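PDB 2PG0: acyl-CoA dehydrogenase from Geobacillus kaustophilus, which binds FAD and probably catalyses the alpha,beta-dehydrogenation of thioester-bound acyl chains. Local coordinates for residues C57-E62 and H94-T99; N68-Y73 and E311-K316. All coordinates share one frame; numbering follows the deposited sequence.

Contact 1: residues C57-E62 and H94-T99; sequences CPWVDE and HNDIVT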
ATOM      1  N   CYS A  57     -20.353  30.488 -16.993  1.00 17.16           N
ATOM      2  CA  CYS A  57     -21.715  29.951 -17.091  1.00 17.61           C
ATOM      3  C   CYS A  57     -22.202  29.744 -18.534  1.00 17.65           C
ATOM      4  O   CYS A  57     -23.298  30.185 -18.880  1.00 17.72           O
ATOM      5  CB  CYS A  57     -22.690  30.857 -16.336  1.00 17.91           C
ATOM      6  SG  CYS A  57     -22.253  31.128 -14.621  1.00 19.02           S
ATOM      7  N   PRO A  58     -21.410  29.048 -19.371  1.00 17.79           N
ATOM      8  CA  PRO A  58     -21.772  28.970 -20.794  1.00 17.83           C
ATOM      9  C   PRO A  58     -23.052  28.158 -21.049  1.00 17.80           C
ATOM     10  O   PRO A  58     -23.674  28.289 -22.110  1.00 17.67           O
ATOM     11  CB  PRO A  58     -20.552  28.296 -21.426  1.00 17.83           C
ATOM     12  CG  PRO A  58     -19.968  27.483 -20.333  1.00 18.14           C
ATOM     13  CD  PRO A  58     -20.180  28.285 -19.078  1.00 18.02           C
ATOM     14  N   TRP A  59     -23.441  27.344 -20.065  1.00 17.74           N
ATOM     15  CA  TRP A  59     -24.642  26.501 -20.136  1.00 18.09           C
ATOM     16  C   TRP A  59     -25.936  27.297 -19.952  1.00 18.36           C
ATOM     17  O   TRP A  59     -27.025  26.797 -20.249  1.00 18.29           O
ATOM     18  CB  TRP A  59     -24.571  25.394 -19.071  1.00 17.72           C
ATOM     19  CG  TRP A  59     -24.310  25.946 -17.698  1.00 17.41           C
ATOM     20  CD1 TRP A  59     -23.098  26.074 -17.087  1.00 17.62           C
ATOM     21  CD2 TRP A  59     -25.278  26.474 -16.781  1.00 18.07           C
ATOM     22  NE1 TRP A  59     -23.247  26.644 -15.848  1.00 17.06           N
ATOM     23  CE2 TRP A  59     -24.575  26.894 -15.630  1.00 17.49           C
ATOM     24  CE3 TRP A  59     -26.676  26.624 -16.814  1.00 17.42           C
ATOM     25  CZ2 TRP A  59     -25.215  27.463 -14.524  1.00 17.93           C
ATOM     26  CZ3 TRP A  59     -27.312  27.184 -15.707  1.00 17.50           C
ATOM     27  CH2 TRP A  59     -26.581  27.595 -14.580  1.00 17.41           C
ATOM     28  N   VAL A  60     -25.814  28.518 -19.428  1.00 18.87           N
ATOM     29  CA  VAL A  60     -26.963  29.393 -19.185  1.00 19.66           C
ATOM     30  C   VAL A  60     -27.681  29.698 -20.514  1.00 20.42           C
ATOM     31  O   VAL A  60     -27.045  29.775 -21.569  1.00 19.85           O
ATOM     32  CB  VAL A  60     -26.530  30.692 -18.438  1.00 19.57           C
ATOM     33  CG1 VAL A  60     -27.591  31.786 -18.525  1.00 19.39           C
ATOM     34  CG2 VAL A  60     -26.206  30.386 -16.965  1.00 19.43           C
ATOM     35  N   ASP A  61     -29.005  29.831 -20.456  1.00 21.73           N
ATOM     36  CA  ASP A  61     -29.806  30.065 -21.659  1.00 23.03           C
ATOM     37  C   ASP A  61     -29.429  31.382 -22.332  1.00 23.68           C
ATOM     38  O   ASP A  61     -29.036  32.336 -21.657  1.00 23.35           O
ATOM     39  CB  ASP A  61     -31.302  30.060 -21.330  1.00 23.47           C
ATOM     40  CG  ASP A  61     -32.167  29.942 -22.574  1.00 24.67           C
ATOM     41  OD1 ASP A  61     -32.304  28.814 -23.100  1.00 26.41           O
ATOM     42  OD2 ASP A  61     -32.697  30.980 -23.031  1.00 26.28           O
ATOM     43  N   GLU A  62     -29.563  31.422 -23.658  1.00 24.72           N
ATOM     44  CA  GLU A  62     -29.252  32.618 -24.448  1.00 26.55           C
ATOM     45  C   GLU A  62     -30.008  33.871 -23.995  1.00 26.28           C
ATOM     46  O   GLU A  62     -29.496  34.987 -24.123  1.00 26.37           O
ATOM     47  CB  GLU A  62     -29.467  32.362 -25.953  1.00 26.57           C
ATOM     48  CG  GLU A  62     -30.875  31.893 -26.339  1.00 28.52           C
ATOM     49  CD  GLU A  62     -31.020  31.563 -27.829  1.00 29.38           C
ATOM     50  OE1 GLU A  62     -30.108  31.886 -28.624  1.00 33.70           O
ATOM     51  OE2 GLU A  62     -32.057  30.973 -28.203  1.00 33.44           O
ATOM     52  N   HIS A  94     -18.062  28.668  -9.435  1.00 13.89           N
ATOM     53  CA  HIS A  94     -19.041  29.631  -9.963  1.00 13.86           C
ATOM     54  C   HIS A  94     -19.864  29.018 -11.100  1.00 13.53           C
ATOM     55  O   HIS A  94     -21.091  29.006 -11.037  1.00 13.15           O
ATOM     56  CB  HIS A  94     -18.318  30.921 -10.409  1.00 13.69           C
ATOM     57  CG  HIS A  94     -19.189  31.916 -11.121  1.00 15.17           C
ATOM     58  ND1 HIS A  94     -19.987  32.822 -10.454  1.00 16.00           N
ATOM     59  CD2 HIS A  94     -19.348  32.177 -12.440  1.00 15.65           C
ATOM     60  CE1 HIS A  94     -20.623  33.580 -11.331  1.00 16.32           C
ATOM     61  NE2 HIS A  94     -20.247  33.214 -12.544  1.00 15.82           N
ATOM     62  N   ASN A  95     -19.180  28.480 -12.107  1.00 13.45           N
ATOM     63  CA  ASN A  95     -19.808  27.927 -13.311  1.00 13.80           C
ATOM     64  C   ASN A  95     -20.702  26.715 -13.054  1.00 14.25           C
ATOM     65  O   ASN A  95     -21.843  26.662 -13.514  1.00 14.02           O
ATOM     66  CB  ASN A  95     -18.735  27.519 -14.330  1.00 13.61           C
ATOM     67  CG  ASN A  95     -18.178  28.701 -15.123  1.00 14.00           C
ATOM     68  OD1 ASN A  95     -18.535  29.858 -14.890  1.00 14.99           O
ATOM     69  ND2 ASN A  95     -17.295  28.404 -16.068  1.00 13.00           N
ATOM     70  N   ASP A  96     -20.173  25.750 -12.307  1.00 14.41           N
ATOM     71  CA  ASP A  96     -20.730  24.402 -12.305  1.00 15.31           C
ATOM     72  C   ASP A  96     -21.226  23.900 -10.955  1.00 15.12           C
ATOM     73  O   ASP A  96     -21.850  22.843 -10.878  1.00 15.46           O
ATOM     74  CB  ASP A  96     -19.706  23.434 -12.912  1.00 15.44           C
ATOM     75  CG  ASP A  96     -19.313  23.833 -14.326  1.00 17.31           C
ATOM     76  OD1 ASP A  96     -20.231  24.019 -15.164  1.00 18.55           O
ATOM     77  OD2 ASP A  96     -18.097  23.984 -14.583  1.00 17.60           O
ATOM     78  N   ILE A  97     -20.958  24.661  -9.901  1.00 15.09           N
ATOM     79  CA  ILE A  97     -21.426  24.290  -8.572  1.00 15.65           C
ATOM     80  C   ILE A  97     -22.505  25.241  -8.062  1.00 15.54           C
ATOM     81  O   ILE A  97     -23.594  24.792  -7.706  1.00 15.80           O
ATOM     82  CB  ILE A  97     -20.248  24.116  -7.573  1.00 16.10           C
ATOM     83  CG1 ILE A  97     -19.389  22.914  -8.004  1.00 16.45           C
ATOM     84  CG2 ILE A  97     -20.764  23.947  -6.116  1.00 15.97           C
ATOM     85  CD1 ILE A  97     -17.973  22.922  -7.480  1.00 19.17           C
ATOM     86  N   VAL A  98     -22.232  26.545  -8.060  1.00 15.45           N
ATOM     87  CA  VAL A  98     -23.143  27.491  -7.408  1.00 15.30           C
ATOM     88  C   VAL A  98     -24.258  27.985  -8.322  1.00 15.56           C
ATOM     89  O   VAL A  98     -25.433  27.846  -7.998  1.00 15.31           O
ATOM     90  CB  VAL A  98     -22.417  28.710  -6.777  1.00 15.36           C
ATOM     91  CG1 VAL A  98     -23.410  29.550  -5.988  1.00 15.56           C
ATOM     92  CG2 VAL A  98     -21.282  28.267  -5.874  1.00 15.71           C
ATOM     93  N   THR A  99     -23.898  28.563  -9.465  1.00 15.77           N
ATOM     94  CA  THR A  99     -24.920  29.142 -10.345  1.00 16.24           C
ATOM     95  C   THR A  99     -26.013  28.148 -10.783  1.00 16.59           C
ATOM     96  O   THR A  99     -27.161  28.559 -10.926  1.00 17.18           O
ATOM     97  CB  THR A  99     -24.318  29.910 -11.550  1.00 15.82           C
ATOM     98  OG1 THR A  99     -23.544  29.018 -12.354  1.00 17.49           O
ATOM     99  CG2 THR A  99     -23.430  31.029 -11.063  1.00 15.27           C
TER

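Contact 2: residues N68-Y73 and E311-K316; sequences NADFAY and EHMAGK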
ATOM      1  N   ASN A  68     -26.131  28.335 -24.046  1.00 20.60           N
ATOM      2  CA  ASN A  68     -26.814  27.039 -24.046  1.00 20.74           C
ATOM      3  C   ASN A  68     -25.872  25.849 -24.232  1.00 20.47           C
ATOM      4  O   ASN A  68     -26.256  24.816 -24.796  1.00 20.55           O
ATOM      5  CB  ASN A  68     -27.942  27.015 -25.091  1.00 21.14           C
ATOM      6  CG  ASN A  68     -29.127  27.837 -24.669  1.00 22.17           C
ATOM      7  OD1 ASN A  68     -29.254  28.997 -25.052  1.00 23.84           O
ATOM      8  ND2 ASN A  68     -29.995  27.252 -23.845  1.00 23.59           N
ATOM      9  N   ALA A  69     -24.645  25.997 -23.734  1.00 19.40           N
ATOM     10  CA  ALA A  69     -23.607  24.985 -23.896  1.00 19.09           C
ATOM     11  C   ALA A  69     -23.910  23.734 -23.082  1.00 18.94           C
ATOM     12  O   ALA A  69     -24.477  23.824 -21.997  1.00 19.24           O
ATOM     13  CB  ALA A  69     -22.256  25.548 -23.495  1.00 18.91           C
ATOM     14  N   ASP A  70     -23.528  22.574 -23.605  1.00 18.95           N
ATOM     15  CA  ASP A  70     -23.650  21.334 -22.838  1.00 18.93           C
ATOM     16  C   ASP A  70     -22.511  21.199 -21.818  1.00 18.42           C
ATOM     17  O   ASP A  70     -21.568  21.998 -21.812  1.00 17.95           O
ATOM     18  CB  ASP A  70     -23.794  20.102 -23.756  1.00 19.33           C
ATOM     19  CG  ASP A  70     -22.491  19.683 -24.431  1.00 21.32           C
ATOM     20  OD1 ASP A  70     -21.403  20.193 -24.093  1.00 23.30           O
ATOM     21  OD2 ASP A  70     -22.561  18.798 -25.306  1.00 24.76           O
ATOM     22  N   PHE A  71     -22.611  20.184 -20.962  1.00 17.85           N
ATOM     23  CA  PHE A  71     -21.660  19.974 -19.867  1.00 17.18           C
ATOM     24  C   PHE A  71     -20.223  19.690 -20.329  1.00 16.50           C
ATOM     25  O   PHE A  71     -19.270  19.931 -19.583  1.00 16.77           O
ATOM     26  CB  PHE A  71     -22.167  18.856 -18.946  1.00 17.12           C
ATOM     27  CG  PHE A  71     -21.324  18.644 -17.722  1.00 17.08           C
ATOM     28  CD1 PHE A  71     -21.330  19.569 -16.678  1.00 16.76           C
ATOM     29  CD2 PHE A  71     -20.521  17.509 -17.611  1.00 16.30           C
ATOM     30  CE1 PHE A  71     -20.534  19.370 -15.538  1.00 17.30           C
ATOM     31  CE2 PHE A  71     -19.731  17.304 -16.475  1.00 16.82           C
ATOM     32  CZ  PHE A  71     -19.734  18.237 -15.443  1.00 16.90           C
ATOM     33  N   ALA A  72     -20.059  19.186 -21.549  1.00 15.92           N
ATOM     34  CA  ALA A  72     -18.716  18.927 -22.077  1.00 15.20           C
ATOM     35  C   ALA A  72     -17.877  20.207 -22.162  1.00 15.13           C
ATOM     36  O   ALA A  72     -16.658  20.164 -21.956  1.00 14.32           O
ATOM     37  CB  ALA A  72     -18.778  18.224 -23.422  1.00 15.39           C
ATOM     38  N   TYR A  73     -18.530  21.340 -22.447  1.00 14.75           N
ATOM     39  CA  TYR A  73     -17.843  22.636 -22.412  1.00 15.00           C
ATOM     40  C   TYR A  73     -17.304  22.938 -21.019  1.00 14.78           C
ATOM     41  O   TYR A  73     -16.194  23.448 -20.888  1.00 14.88           O
ATOM     42  CB  TYR A  73     -18.742  23.771 -22.899  1.00 16.05           C
ATOM     43  CG  TYR A  73     -18.887  23.788 -24.394  1.00 17.27           C
ATOM     44  CD1 TYR A  73     -17.973  24.484 -25.192  1.00 19.42           C
ATOM     45  CD2 TYR A  73     -19.926  23.098 -25.019  1.00 18.29           C
ATOM     46  CE1 TYR A  73     -18.100  24.501 -26.584  1.00 19.05           C
ATOM     47  CE2 TYR A  73     -20.062  23.104 -26.411  1.00 19.56           C
ATOM     48  CZ  TYR A  73     -19.143  23.810 -27.182  1.00 19.51           C
ATOM     49  OH  TYR A  73     -19.263  23.822 -28.556  1.00 19.94           O
ATOM     50  N   GLU A 311     -22.470   9.189 -18.272  1.00 18.49           N
ATOM     51  CA  GLU A 311     -23.666   8.876 -17.473  1.00 18.86           C
ATOM     52  C   GLU A 311     -24.376  10.136 -16.967  1.00 18.07           C
ATOM     53  O   GLU A 311     -25.601  10.262 -17.071  1.00 17.93           O
ATOM     54  CB  GLU A 311     -23.297   8.002 -16.269  1.00 19.06           C
ATOM     55  CG  GLU A 311     -22.963   6.568 -16.595  1.00 22.85           C
ATOM     56  CD  GLU A 311     -24.135   5.811 -17.178  1.00 24.81           C
ATOM     57  OE1 GLU A 311     -24.988   5.308 -16.401  1.00 27.12           O
ATOM     58  OE2 GLU A 311     -24.188   5.714 -18.419  1.00 26.13           O
ATOM     59  N   HIS A 312     -23.592  11.059 -16.409  1.00 17.22           N
ATOM     60  CA  HIS A 312     -24.102  12.329 -15.903  1.00 17.10           C
ATOM     61  C   HIS A 312     -24.834  13.106 -17.002  1.00 17.10           C
ATOM     62  O   HIS A 312     -25.956  13.567 -16.801  1.00 17.17           O
ATOM     63  CB  HIS A 312     -22.946  13.164 -15.351  1.00 16.61           C
ATOM     64  CG  HIS A 312     -23.377  14.413 -14.654  1.00 16.30           C
ATOM     65  ND1 HIS A 312     -24.266  14.409 -13.601  1.00 16.12           N
ATOM     66  CD2 HIS A 312     -23.024  15.705 -14.845  1.00 16.08           C
ATOM     67  CE1 HIS A 312     -24.450  15.647 -13.180  1.00 16.70           C
ATOM     68  NE2 HIS A 312     -23.711  16.453 -13.920  1.00 16.37           N
ATOM     69  N   MET A 313     -24.196  13.219 -18.164  1.00 17.71           N
ATOM     70  CA  MET A 313     -24.744  13.969 -19.297  1.00 17.61           C
ATOM     71  C   MET A 313     -26.016  13.327 -19.867  1.00 19.36           C
ATOM     72  O   MET A 313     -26.883  14.024 -20.409  1.00 19.59           O
ATOM     73  CB  MET A 313     -23.671  14.163 -20.377  1.00 17.92           C
ATOM     74  CG  MET A 313     -22.554  15.148 -19.982  1.00 16.96           C
ATOM     75  SD  MET A 313     -21.308  15.454 -21.262  1.00 13.55           S
ATOM     76  CE  MET A 313     -22.315  16.292 -22.508  1.00 17.93           C
ATOM     77  N   ALA A 314     -26.121  12.006 -19.726  1.00 20.20           N
ATOM     78  CA  ALA A 314     -27.310  11.251 -20.132  1.00 21.28           C
ATOM     79  C   ALA A 314     -28.482  11.399 -19.151  1.00 22.02           C
ATOM     80  O   ALA A 314     -29.563  10.842 -19.382  1.00 22.43           O
ATOM     81  CB  ALA A 314     -26.949   9.773 -20.320  1.00 21.23           C
ATOM     82  N   GLY A 315     -28.268  12.142 -18.062  1.00 22.74           N
ATOM     83  CA  GLY A 315     -29.312  12.414 -17.075  1.00 23.82           C
ATOM     84  C   GLY A 315     -29.525  11.282 -16.084  1.00 24.68           C
ATOM     85  O   GLY A 315     -30.569  11.198 -15.436  1.00 24.91           O
ATOM     86  N   LYS A 316     -28.532  10.411 -15.950  1.00 25.32           N
ATOM     87  CA  LYS A 316     -28.650   9.274 -15.039  1.00 26.18           C
ATOM     88  C   LYS A 316     -28.160   9.609 -13.625  1.00 26.38           C
ATOM     89  O   LYS A 316     -27.257  10.432 -13.443  1.00 26.24           O
ATOM     90  CB  LYS A 316     -27.944   8.045 -15.613  1.00 26.23           C
ATOM     91  CG  LYS A 316     -28.599   7.524 -16.891  1.00 27.94           C
ATOM     92  CD  LYS A 316     -27.600   6.804 -17.780  1.00 31.62           C
ATOM     93  CE  LYS A 316     -28.249   6.279 -19.054  1.00 33.53           C
ATOM     94  NZ  LYS A 316     -28.921   4.975 -18.818  1.00 36.31           N
TER

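Contact 1: residues C57-E62 and H94-T99
A type I beta turn in the N-terminal helical domain, from Cys57 to Val60, packs on helix 89-105, with Cys57 against Asn95 and Trp59 against Asn95 and Thr99. Two hydrogen bonds join the pieces, both to oxygens of Asn95. Cys57 N donates to the side-chain OD1 of Asn95 at 2.9 Å. The bond is nearly straight at the hydrogen (165°), but the donor sits above the carbonyl plane of the amide. The other end of this amide is held too, because Asn95 ND2 bonds to the carbonyl of Phe55, which fixes its rotation. Trp59 NE1 donates to the backbone O of Asn95 at 2.7 Å. This carbonyl lies in a pi-type turn of the helix, where Thr99 N bonds to His94 O at 3.2 Å.

The indole reaches the helix because its CG stands between the backbone N and the carbonyl carbon (chi1 53°). It meets the helix edge-on, and CZ2 lies 3.1 Å from Thr99 OG1. That hydroxyl donates to His94 O at 2.8 Å, in the carbonyl plane, so His94 O takes two bonds. Val60 CG2 and Cys57 CB lie over one indole face, toward its rim.

Beside this, Cys57 SG sits 3.6 Å from His94 NE2, oblique to the imidazole. That nitrogen is hydrogen-bonded to Cys118 O, and ND1 to Thr125 OG1. Replacing Trp59 with a leucine would probably leave the carbonyl of Asn95 without its indole donor and open a gap beside Thr99.

The side chain of His94 is about 11 Å from the bound FAD, so the contact is core packing rather than part of the flavin site. The arrangement belongs to the alpha-helical N-terminal domain of the acyl-CoA dehydrogenase fold.

Contact 2: residues N68-Y73 and E311-K316
Phe71 and Met313 meet where the N terminus of helix 71-84 faces the C-terminal end of helix 285-313. This joins the N-terminal and C-terminal helical domains of the acyl-CoA dehydrogenase fold, away from the annotated sites. Phe71 and His312 form an edge-to-face pair, with centroids 5.2 Å apart and planes at 76°. The imidazole supplies the edge: its CD2 lies over one face of the phenyl ring, toward the rim. Met313 CG packs 3.9 Å from Phe71 CB. The thioether chain then runs extended as far as SD (chi2 -178°) and bends at chi3, which brings CE to 4.1 Å from Ala72 CB.

The second shell holds the imidazole. His312 is hydrogen-bonded through both nitrogens, NE2 to Gln247 and ND1 to Gln246, so its flip is set. Leu250 of helix 237-273 packs on both rings. Asp70 is the N-cap of helix 71-84; its OD1 also bonds to His14. Across the contact, a Schellman motif finishes helix 285-313, with Lys316 N hydrogen-bonded to Glu311 O and Gly315 N to His312 O. The capping bond, from Ala72 N to Asp70 OD1, is weak: 3.0 Å long and bent to 123° at the hydrogen.

From the N terminus, the chain passes first through 57-62 and then through 68-73. It reaches 94-99 next, where contact 1 closes a short loop of mostly helical residues that contains helix 71-84. Contact 2 closes a far longer loop, which runs through the beta domain before 311-316. The segments alternate along the chain, so the two loops cross. Contact 1 stays within the N-terminal domain, whereas contact 2 ties that domain to the C-terminal helices. Their centres are 12 Å apart. The first segments touch directly: Asp61 OD1 lies 2.9 Å from Asn68 ND2, a probable hydrogen bond.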